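Local coordinates for protein vinylacetyl-CoA Delta-isomerase (Nitrosopumilus maritimus SCM1, PDB 6VJR) that binds FAD, a [4Fe-4S] cluster and an iron ion, and probably acts as a 4-hydroxybutyryl-CoA dehydratase and vinylacetyl-CoA delta-isomerase, at residues A[9-14]-A[28-32]; A[17-22]-A[224-230]; A[132-136]-A[194-198]; A[199-204]-A[278-282]. All coordinates share one frame; numbering follows the deposited sequence.

Contact 1 (A[9-14]-A[28-32])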
# COMPACT_ATOMS: atom_id res chain seq x y z
N ILE A 9 -35.78 -25.88 2.96
CA ILE A 9 -36.25 -25.25 4.19
C ILE A 9 -37.14 -26.21 4.99
O ILE A 9 -36.96 -26.37 6.19
CB ILE A 9 -36.92 -23.91 3.87
CG1 ILE A 9 -35.86 -22.96 3.32
CG2 ILE A 9 -37.67 -23.32 5.05
CD1 ILE A 9 -36.44 -21.68 2.75
N GLU A 10 -38.02 -26.95 4.31
CA GLU A 10 -38.86 -27.91 4.99
C GLU A 10 -38.05 -29.03 5.63
O GLU A 10 -38.41 -29.45 6.72
CB GLU A 10 -39.84 -28.46 3.96
CG GLU A 10 -40.87 -29.41 4.56
CD GLU A 10 -41.72 -28.85 5.68
OE1 GLU A 10 -42.09 -27.64 5.67
OE2 GLU A 10 -42.02 -29.66 6.60
N SER A 11 -36.95 -29.47 5.00
CA SER A 11 -36.09 -30.53 5.53
C SER A 11 -35.40 -30.13 6.85
O SER A 11 -34.95 -31.01 7.60
CB SER A 11 -35.00 -30.92 4.52
OG SER A 11 -33.90 -29.99 4.58
N LEU A 12 -35.38 -28.82 7.18
CA LEU A 12 -34.73 -28.32 8.40
C LEU A 12 -35.69 -28.23 9.58
O LEU A 12 -35.27 -27.88 10.69
CB LEU A 12 -34.14 -26.92 8.17
CG LEU A 12 -33.01 -26.82 7.16
CD1 LEU A 12 -32.53 -25.38 7.06
CD2 LEU A 12 -31.89 -27.77 7.53
N ARG A 13 -36.98 -28.44 9.31
CA ARG A 13 -38.03 -28.30 10.33
C ARG A 13 -38.17 -29.57 11.15
O ARG A 13 -38.09 -30.69 10.65
CB ARG A 13 -39.39 -27.96 9.74
CG ARG A 13 -39.46 -26.58 9.13
CD ARG A 13 -40.87 -26.26 8.68
NE ARG A 13 -40.98 -24.93 8.08
CZ ARG A 13 -41.05 -23.81 8.78
NH1 ARG A 13 -41.07 -23.83 10.10
NH2 ARG A 13 -41.16 -22.66 8.13
N GLY A 14 -38.40 -29.38 12.45
CA GLY A 14 -38.78 -30.49 13.29
C GLY A 14 -37.61 -31.38 13.70
O GLY A 14 -37.91 -32.50 14.13
N GLU A 28 -36.97 -24.02 17.02
CA GLU A 28 -37.09 -24.18 15.59
C GLU A 28 -36.24 -23.11 14.91
O GLU A 28 -36.72 -21.99 14.64
CB GLU A 28 -38.55 -24.07 15.17
CG GLU A 28 -38.74 -24.28 13.68
CD GLU A 28 -38.06 -25.55 13.19
OE1 GLU A 28 -38.67 -26.63 13.47
OE2 GLU A 28 -36.93 -25.45 12.60
N PRO A 29 -34.99 -23.45 14.53
CA PRO A 29 -34.12 -22.45 13.90
C PRO A 29 -34.73 -21.80 12.66
O PRO A 29 -34.50 -20.61 12.42
CB PRO A 29 -32.84 -23.26 13.64
CG PRO A 29 -32.85 -24.29 14.75
CD PRO A 29 -34.29 -24.74 14.74
N VAL A 30 -35.54 -22.55 11.90
CA VAL A 30 -36.09 -22.05 10.64
C VAL A 30 -36.97 -20.83 10.91
O VAL A 30 -37.16 -20.00 10.02
CB VAL A 30 -36.91 -23.13 9.90
CG1 VAL A 30 -37.58 -22.60 8.65
CG2 VAL A 30 -36.06 -24.32 9.53
N ASP A 31 -37.56 -20.78 12.10
CA ASP A 31 -38.47 -19.70 12.45
C ASP A 31 -37.80 -18.61 13.29
O ASP A 31 -38.48 -17.68 13.73
CB ASP A 31 -39.64 -20.30 13.19
CG ASP A 31 -40.57 -21.15 12.34
OD1 ASP A 31 -40.57 -20.99 11.11
OD2 ASP A 31 -41.27 -21.98 12.94
N HIS A 32 -36.51 -18.72 13.55
CA HIS A 32 -35.84 -17.72 14.37
C HIS A 32 -35.33 -16.62 13.45
O HIS A 32 -34.54 -16.88 12.54
CB HIS A 32 -34.69 -18.32 15.16
CG HIS A 32 -34.13 -17.42 16.21
ND1 HIS A 32 -33.58 -16.20 15.97
CD2 HIS A 32 -34.12 -17.60 17.55
CE1 HIS A 32 -33.20 -15.68 17.13
NE2 HIS A 32 -33.52 -16.53 18.11
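E28 takes the backbone N-H of G14 on its carboxylate. G14 N lies 2.9 Å from E28 OE1, on the syn lone pair, and the bond is nearly straight at 164°. E28 OE2 uses its anti lone pair for V30 N at 3.3 Å. These two bonds fix the carboxylate's rotation. The E28 chain leaves with CG anti to the backbone N (chi1 -178°) and bends at chi2, which lets one group serve both backbones. With an alanine in place of E28, the N-H groups of G14 and V30 would probably lose this shared acceptor, leaving G14 less firmly tied.

R13 reaches D31 with an extended chain. R13 NH1 is 3.1 Å from D31 OD1, which it meets on the syn side but 33° out of the carboxylate plane. Weak bonds from R13 NH1 to D31 OD2 and from R13 NH2 to D31 OD1 widen the salt bridge, and E10 adds a long one at R13 NE. One face of the guanidinium lies on V30, with R13 NH2 3.6 Å from V30 CG1. V30 CG1 also meets I9 CG2 at 3.7 Å, while V30 CG2 presses on L12 CB at 3.5 Å. The salt-bridge network covers a small apolar cluster. The contact ties helix 5-11 and the residues after it to the 3-10 turn after strand 24-25. I9 and L12 continue onto helix 36-51, where R36 bonds V30 O.

Contact 2 (A[17-22]-A[224-230])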
# COMPACT_ATOMS: atom_id res chain seq x y z
N LEU A 17 -32.39 -30.23 17.02
CA LEU A 17 -30.98 -29.99 17.37
C LEU A 17 -30.96 -29.23 18.68
O LEU A 17 -31.86 -28.44 18.91
CB LEU A 17 -30.33 -29.15 16.26
CG LEU A 17 -29.69 -29.90 15.08
CD1 LEU A 17 -30.61 -30.85 14.37
CD2 LEU A 17 -29.04 -28.96 14.07
N LYS A 18 -29.93 -29.46 19.51
CA LYS A 18 -29.71 -28.71 20.72
C LYS A 18 -28.89 -27.47 20.37
O LYS A 18 -27.70 -27.58 20.11
CB LYS A 18 -29.01 -29.57 21.78
CG LYS A 18 -28.91 -28.86 23.08
CD LYS A 18 -28.14 -29.60 24.17
CE LYS A 18 -28.77 -30.84 24.63
NZ LYS A 18 -27.93 -31.52 25.61
N VAL A 19 -29.55 -26.30 20.33
CA VAL A 19 -28.92 -25.06 19.90
C VAL A 19 -29.12 -23.99 20.97
O VAL A 19 -30.25 -23.63 21.28
CB VAL A 19 -29.48 -24.55 18.56
CG1 VAL A 19 -28.87 -23.22 18.15
CG2 VAL A 19 -29.33 -25.57 17.46
N TYR A 20 -28.01 -23.46 21.48
CA TYR A 20 -28.08 -22.36 22.43
C TYR A 20 -27.79 -21.04 21.71
O TYR A 20 -26.77 -20.94 21.04
CB TYR A 20 -27.09 -22.55 23.57
CG TYR A 20 -27.53 -23.66 24.51
CD1 TYR A 20 -28.62 -23.49 25.35
CD2 TYR A 20 -26.87 -24.86 24.53
CE1 TYR A 20 -29.05 -24.51 26.18
CE2 TYR A 20 -27.27 -25.86 25.39
CZ TYR A 20 -28.36 -25.69 26.22
OH TYR A 20 -28.84 -26.70 27.03
N LEU A 21 -28.69 -20.05 21.89
CA LEU A 21 -28.49 -18.70 21.40
C LEU A 21 -29.05 -17.73 22.43
O LEU A 21 -30.23 -17.80 22.76
CB LEU A 21 -29.19 -18.55 20.04
CG LEU A 21 -29.25 -17.14 19.44
CD1 LEU A 21 -27.90 -16.47 19.37
CD2 LEU A 21 -29.85 -17.26 18.07
N PHE A 22 -28.19 -16.84 22.95
CA PHE A 22 -28.58 -15.88 23.96
C PHE A 22 -29.18 -16.56 25.19
O PHE A 22 -30.10 -16.01 25.83
CB PHE A 22 -29.57 -14.85 23.40
CG PHE A 22 -29.03 -14.01 22.27
CD1 PHE A 22 -27.79 -13.38 22.37
CD2 PHE A 22 -29.80 -13.79 21.13
CE1 PHE A 22 -27.33 -12.58 21.34
CE2 PHE A 22 -29.31 -13.03 20.07
CZ PHE A 22 -28.05 -12.45 20.18
N VAL A 224 -24.23 -33.98 20.63
CA VAL A 224 -23.81 -32.72 20.02
C VAL A 224 -24.59 -31.58 20.65
O VAL A 224 -25.81 -31.64 20.79
CB VAL A 224 -24.05 -32.71 18.50
CG1 VAL A 224 -23.62 -31.38 17.90
CG2 VAL A 224 -23.34 -33.88 17.79
N THR A 225 -23.86 -30.52 21.00
CA THR A 225 -24.46 -29.25 21.39
C THR A 225 -23.90 -28.16 20.47
O THR A 225 -22.68 -28.13 20.24
CB THR A 225 -24.11 -28.93 22.85
OG1 THR A 225 -24.49 -30.00 23.73
CG2 THR A 225 -24.76 -27.63 23.26
N TYR A 226 -24.79 -27.29 19.99
CA TYR A 226 -24.40 -26.13 19.18
C TYR A 226 -24.56 -24.87 20.00
O TYR A 226 -25.62 -24.66 20.61
CB TYR A 226 -25.26 -25.99 17.92
CG TYR A 226 -25.21 -27.18 16.98
CD1 TYR A 226 -26.09 -28.24 17.15
CD2 TYR A 226 -24.29 -27.27 15.96
CE1 TYR A 226 -26.08 -29.34 16.30
CE2 TYR A 226 -24.27 -28.36 15.10
CZ TYR A 226 -25.16 -29.40 15.27
OH TYR A 226 -25.08 -30.45 14.39
N ILE A 227 -23.51 -24.03 20.02
CA ILE A 227 -23.57 -22.75 20.70
C ILE A 227 -23.35 -21.65 19.65
O ILE A 227 -22.29 -21.57 19.07
CB ILE A 227 -22.61 -22.65 21.88
CG1 ILE A 227 -22.76 -23.83 22.86
CG2 ILE A 227 -22.87 -21.32 22.58
CD1 ILE A 227 -21.74 -23.83 23.97
N TYR A 228 -24.41 -20.90 19.38
CA TYR A 228 -24.43 -19.97 18.25
C TYR A 228 -23.43 -18.83 18.48
O TYR A 228 -23.32 -18.32 19.57
CB TYR A 228 -25.84 -19.42 18.09
CG TYR A 228 -26.27 -19.15 16.65
CD1 TYR A 228 -26.86 -20.16 15.89
CD2 TYR A 228 -26.11 -17.91 16.06
CE1 TYR A 228 -27.19 -19.97 14.58
CE2 TYR A 228 -26.49 -17.70 14.74
CZ TYR A 228 -27.05 -18.73 14.01
OH TYR A 228 -27.41 -18.53 12.72
N GLY A 229 -22.77 -18.38 17.41
CA GLY A 229 -21.93 -17.19 17.50
C GLY A 229 -22.72 -15.90 17.29
O GLY A 229 -23.59 -15.79 16.46
N ARG A 230 -22.34 -14.86 18.04
CA ARG A 230 -22.86 -13.53 17.78
C ARG A 230 -22.25 -12.99 16.49
O ARG A 230 -21.23 -13.48 16.03
CB ARG A 230 -22.52 -12.57 18.91
CG ARG A 230 -23.27 -12.82 20.21
CD ARG A 230 -23.36 -11.58 21.05
NE ARG A 230 -24.35 -10.65 20.48
CZ ARG A 230 -25.06 -9.80 21.21
NH1 ARG A 230 -24.78 -9.60 22.50
NH2 ARG A 230 -25.99 -9.07 20.61
O HOH W 1 -27.98 -31.41 19.03
O HOH W 2 -26.40 -32.69 23.61
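With CG anti to the carbonyl carbon (chi1 -59°), the Y226 ring swings beside L17, and Y226 CE1 lies 3.7 Å from L17 CD2. R230 bends at chi3, and this brings its guanidinium to F22. F22 CE1 stands over the centre of one guanidinium face, 3.6 Å from R230 CZ. The two planes are 79° apart, so it is the ring edge that meets the guanidinium face.

The backbones pair as parallel strands, at 20° to each other. Y226 N bonds K18 O, Y20 N bonds Y226 O at 2.8 Å, and Y228 N bonds Y20 O; all three are close to straight. V19 and Y226 share one face of the sheet, Y20 and I227 the other. The Y20 ring edge meets the T225 methyl, with Y20 CD2 3.7 Å from T225 CG2. L21 and Y228 lie side by side, and L21 CD1 is 3.8 Å from Y228 CB.

Two waters extend the pairing at the K18-V224 end. One joins K18 N, at 2.8 Å, to V224 O. The other links the tip, K18 NZ, to the same carbonyl.

Y226 OH bonds A219 O, and Y228 OH bonds Q253. R230 has salt bridges to D234 and to E239 and D244 of the second subunit, where H399 also meets the Y20 ring. Strand 224-228 lies between strand 19-21, parallel to it, and antiparallel strand 254-259, while strand 24-25 pairs with the other edge of strand 19-21.

Contact 3 (A[132-136]-A[194-198])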
# COMPACT_ATOMS: atom_id res chain seq x y z
N PHE A 132 -20.62 -42.79 0.90
CA PHE A 132 -21.16 -41.59 1.50
C PHE A 132 -21.52 -40.56 0.41
O PHE A 132 -22.59 -39.95 0.45
CB PHE A 132 -20.17 -41.04 2.53
CG PHE A 132 -20.64 -39.72 3.13
CD1 PHE A 132 -21.57 -39.73 4.15
CD2 PHE A 132 -20.15 -38.50 2.69
CE1 PHE A 132 -21.98 -38.55 4.74
CE2 PHE A 132 -20.62 -37.31 3.25
CZ PHE A 132 -21.54 -37.34 4.26
N VAL A 133 -20.62 -40.37 -0.55
CA VAL A 133 -20.86 -39.45 -1.64
C VAL A 133 -22.12 -39.86 -2.39
O VAL A 133 -22.94 -39.01 -2.72
CB VAL A 133 -19.65 -39.34 -2.58
CG1 VAL A 133 -20.03 -38.53 -3.82
CG2 VAL A 133 -18.48 -38.69 -1.81
N LYS A 134 -22.26 -41.15 -2.69
CA LYS A 134 -23.45 -41.62 -3.39
C LYS A 134 -24.71 -41.24 -2.63
O LYS A 134 -25.66 -40.71 -3.21
CB LYS A 134 -23.34 -43.12 -3.59
CG LYS A 134 -24.64 -43.73 -4.04
CD LYS A 134 -24.53 -45.20 -4.36
CE LYS A 134 -25.81 -45.80 -4.82
NZ LYS A 134 -25.56 -47.18 -5.19
N MET A 135 -24.73 -41.50 -1.31
CA MET A 135 -25.88 -41.15 -0.48
C MET A 135 -26.19 -39.65 -0.61
O MET A 135 -27.30 -39.27 -0.95
CB MET A 135 -25.63 -41.53 0.98
CG MET A 135 -26.76 -41.16 1.93
SD MET A 135 -26.41 -41.56 3.65
CE MET A 135 -25.21 -40.31 4.13
N VAL A 136 -25.21 -38.77 -0.33
CA VAL A 136 -25.51 -37.36 -0.25
C VAL A 136 -25.88 -36.78 -1.61
O VAL A 136 -26.68 -35.85 -1.69
CB VAL A 136 -24.42 -36.56 0.48
CG1 VAL A 136 -24.18 -37.09 1.88
CG2 VAL A 136 -23.10 -36.53 -0.24
N HIS A 194 -27.22 -31.04 6.87
CA HIS A 194 -27.74 -32.38 7.11
C HIS A 194 -26.68 -33.31 7.72
O HIS A 194 -27.00 -34.14 8.58
CB HIS A 194 -28.33 -32.95 5.82
CG HIS A 194 -29.41 -32.13 5.22
ND1 HIS A 194 -29.20 -31.36 4.10
CD2 HIS A 194 -30.66 -31.86 5.62
CE1 HIS A 194 -30.33 -30.74 3.78
NE2 HIS A 194 -31.23 -31.00 4.72
N TRP A 195 -25.45 -33.22 7.21
CA TRP A 195 -24.31 -33.97 7.70
C TRP A 195 -23.15 -33.01 7.92
O TRP A 195 -23.05 -32.02 7.19
CB TRP A 195 -23.86 -35.04 6.72
CG TRP A 195 -24.87 -36.14 6.56
CD1 TRP A 195 -25.98 -36.17 5.78
CD2 TRP A 195 -24.83 -37.39 7.26
NE1 TRP A 195 -26.64 -37.37 5.94
CE2 TRP A 195 -25.96 -38.13 6.84
CE3 TRP A 195 -23.93 -37.97 8.16
CZ2 TRP A 195 -26.22 -39.40 7.34
CZ3 TRP A 195 -24.20 -39.21 8.66
CH2 TRP A 195 -25.33 -39.92 8.24
N ILE A 196 -22.27 -33.37 8.84
CA ILE A 196 -21.06 -32.61 9.15
C ILE A 196 -19.89 -33.60 9.14
O ILE A 196 -19.99 -34.69 9.74
CB ILE A 196 -21.21 -31.94 10.51
CG1 ILE A 196 -22.35 -30.89 10.45
CG2 ILE A 196 -19.89 -31.31 10.92
CD1 ILE A 196 -22.90 -30.48 11.79
N ILE A 197 -18.83 -33.26 8.38
CA ILE A 197 -17.63 -34.08 8.33
C ILE A 197 -16.56 -33.48 9.25
O ILE A 197 -16.08 -32.37 9.02
CB ILE A 197 -17.09 -34.22 6.90
CG1 ILE A 197 -18.15 -34.77 5.92
CG2 ILE A 197 -15.88 -35.15 6.93
CD1 ILE A 197 -17.72 -34.82 4.48
N LEU A 198 -16.20 -34.23 10.29
CA LEU A 198 -15.16 -33.84 11.22
C LEU A 198 -13.81 -34.20 10.60
O LEU A 198 -13.65 -35.32 10.12
CB LEU A 198 -15.32 -34.61 12.53
CG LEU A 198 -16.67 -34.47 13.23
CD1 LEU A 198 -16.74 -35.39 14.42
CD2 LEU A 198 -16.96 -33.02 13.59
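V136 and W195 bring the backbones nearest, their CA atoms 8.7 Å apart, where helix 132-136 runs at 156° to strand 195-198. F132 and W195 form an edge-to-face (T-shaped) pair. F132 CG stands anti to the backbone N (chi1 176°), which carries the ring out to the indole. F132 CE1 then meets W195 CD2 at 4.0 Å, with the planes 85° apart. Another ring carbon, F132 CE2, lies 4.0 Å from I197 CD1, obliquely to the ring.

M135 CE approaches from the same side of the indole as F132, obliquely and toward the rim, 3.5 Å from W195 CZ2. M135 SD makes an oblique Met-aromatic contact, 5.2 Å from the centroid of the six-membered ring. M135 has two conformers, so its share is less certain. A valine in place of W195 would remove the indole, and the edge of F132 and the methyl of M135 would probably face a gap.

The arrangement is a helix packed on a mixed sheet. M107 of helix 101-121 also covers F132 and I197. The neighbouring strand 143-146 holds the FAD-binding G145, so this helix-on-sheet core lies next to part of the flavin site.

Contact 4 (A[199-204]-A[278-282])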
# COMPACT_ATOMS: atom_id res chain seq x y z
N MET A 199 -12.83 -33.30 10.72
CA MET A 199 -11.51 -33.51 10.13
C MET A 199 -10.45 -32.88 11.02
O MET A 199 -10.70 -31.84 11.59
CB MET A 199 -11.38 -32.85 8.75
CG MET A 199 -12.35 -33.34 7.68
SD MET A 199 -12.34 -32.35 6.16
CE MET A 199 -13.30 -30.93 6.73
N PRO A 200 -9.25 -33.48 11.14
CA PRO A 200 -8.16 -32.87 11.90
C PRO A 200 -7.71 -31.57 11.26
O PRO A 200 -7.82 -31.39 10.04
CB PRO A 200 -7.09 -33.94 11.94
CG PRO A 200 -7.45 -34.84 10.78
CD PRO A 200 -8.89 -34.75 10.50
N THR A 201 -7.22 -30.66 12.09
CA THR A 201 -6.90 -29.31 11.62
C THR A 201 -5.41 -28.98 11.48
O THR A 201 -5.08 -27.86 11.06
CB THR A 201 -7.55 -28.28 12.54
OG1 THR A 201 -7.54 -27.03 11.85
CG2 THR A 201 -6.79 -28.11 13.83
N ILE A 202 -4.52 -29.90 11.84
CA ILE A 202 -3.09 -29.63 11.98
C ILE A 202 -2.35 -30.91 11.63
O ILE A 202 -2.92 -31.99 11.73
CB ILE A 202 -2.83 -29.18 13.43
CG1 ILE A 202 -1.45 -28.72 13.68
CG2 ILE A 202 -3.21 -30.26 14.44
CD1 ILE A 202 -1.32 -27.95 14.98
N ARG A 203 -1.10 -30.77 11.20
CA ARG A 203 -0.18 -31.89 11.12
C ARG A 203 -0.20 -32.61 12.47
O ARG A 203 -0.17 -31.98 13.54
CB ARG A 203 1.23 -31.37 10.84
CG ARG A 203 2.30 -32.42 10.62
CD ARG A 203 3.64 -31.75 10.29
NE ARG A 203 4.69 -32.77 10.35
CZ ARG A 203 5.29 -33.22 11.46
NH1 ARG A 203 5.98 -34.35 11.40
NH2 ARG A 203 5.17 -32.60 12.63
N LEU A 204 -0.18 -33.93 12.40
CA LEU A 204 -0.19 -34.77 13.60
C LEU A 204 1.07 -35.61 13.64
O LEU A 204 1.50 -36.11 12.61
CB LEU A 204 -1.42 -35.68 13.59
CG LEU A 204 -2.78 -34.98 13.63
CD1 LEU A 204 -3.90 -36.03 13.54
CD2 LEU A 204 -2.99 -34.06 14.80
N ALA A 278 -2.83 -36.63 8.12
CA ALA A 278 -3.53 -35.42 8.52
C ALA A 278 -3.05 -34.20 7.74
O ALA A 278 -3.87 -33.39 7.28
CB ALA A 278 -3.44 -35.17 10.01
N SER A 279 -1.73 -34.06 7.56
CA SER A 279 -1.19 -32.90 6.87
C SER A 279 -1.64 -32.91 5.40
O SER A 279 -1.98 -31.87 4.86
CB SER A 279 0.32 -32.84 7.00
OG SER A 279 0.89 -34.00 6.44
N MET A 280 -1.73 -34.09 4.78
CA MET A 280 -2.22 -34.18 3.40
C MET A 280 -3.66 -33.65 3.28
O MET A 280 -4.00 -32.85 2.38
CB MET A 280 -2.17 -35.62 2.89
CG MET A 280 -2.69 -35.78 1.50
SD MET A 280 -2.70 -37.48 0.89
CE MET A 280 -0.94 -37.83 0.74
N LEU A 281 -4.51 -34.06 4.23
CA LEU A 281 -5.91 -33.66 4.18
C LEU A 281 -6.00 -32.15 4.38
O LEU A 281 -6.75 -31.49 3.69
CB LEU A 281 -6.74 -34.39 5.23
CG LEU A 281 -8.21 -33.99 5.27
CD1 LEU A 281 -8.87 -34.27 3.92
CD2 LEU A 281 -8.87 -34.77 6.41
N VAL A 282 -5.30 -31.62 5.37
CA VAL A 282 -5.36 -30.16 5.59
C VAL A 282 -4.86 -29.37 4.38
O VAL A 282 -5.44 -28.37 3.97
CB VAL A 282 -4.57 -29.80 6.85
CG1 VAL A 282 -4.45 -28.31 7.06
CG2 VAL A 282 -5.13 -30.45 8.11
O HOH W 3 0.08 -35.28 9.57
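L204 rests on A278, and its side chain can be followed outward. L204 CB is 4.1 Å from A278 CB. L204 CG comes closer to the same methyl, at 3.7 Å, and the tip atom L204 CD1 keeps that distance. CB, CG and CD1 thus all pack against the one methyl of A278. CG anti to the carbonyl carbon (chi1 -63°) sets them there.

A278 CB also meets the ring of P200 and the carbonyl O of I202. V282 works on the backbone instead: V282 CG2 is 3.4 Å from P200 O and also touches I202 N. Both polar atoms are buried without a partner. L281 has CG anti to the backbone N (chi1 178°) and brings CD2 within 3.9 Å of M199 CB. It touches P200 CD as well.

The polar link is a water that accepts from L204 N at 3.1 Å and from S279 N at 3.0 Å. S279 N belongs to the first turn of the helix, where N-H groups lack acceptors within the helix.

The first turn of helix 278-292 is thus packed against the loop after strand 195-198. That loop borders the FAD site: M199 lies by G145, and T201 touches M147.

In the fold
Contacts 2 and 3 are buried, whereas contacts 1 and 4 are partly buried. Contact 2 is held chiefly by strand pairing and reaches the second subunit. Contact 3 relies on aromatic and apolar packing. Contact 1 uses charges and a carboxylate on backbone N-H groups, while contact 4 is mostly apolar with one bridging water. Contacts 1 and 2 share the chain's start, helix 5-11 leading to strand 19-21, and meet where H32 packs on L21. S11 probably bonds H194, joining contact 1 to contact 3. Y226 of contact 2 packs on I196. Contacts 3 and 4 are continuous in sequence, leading from strand 195-198 into the loop beside the flavin.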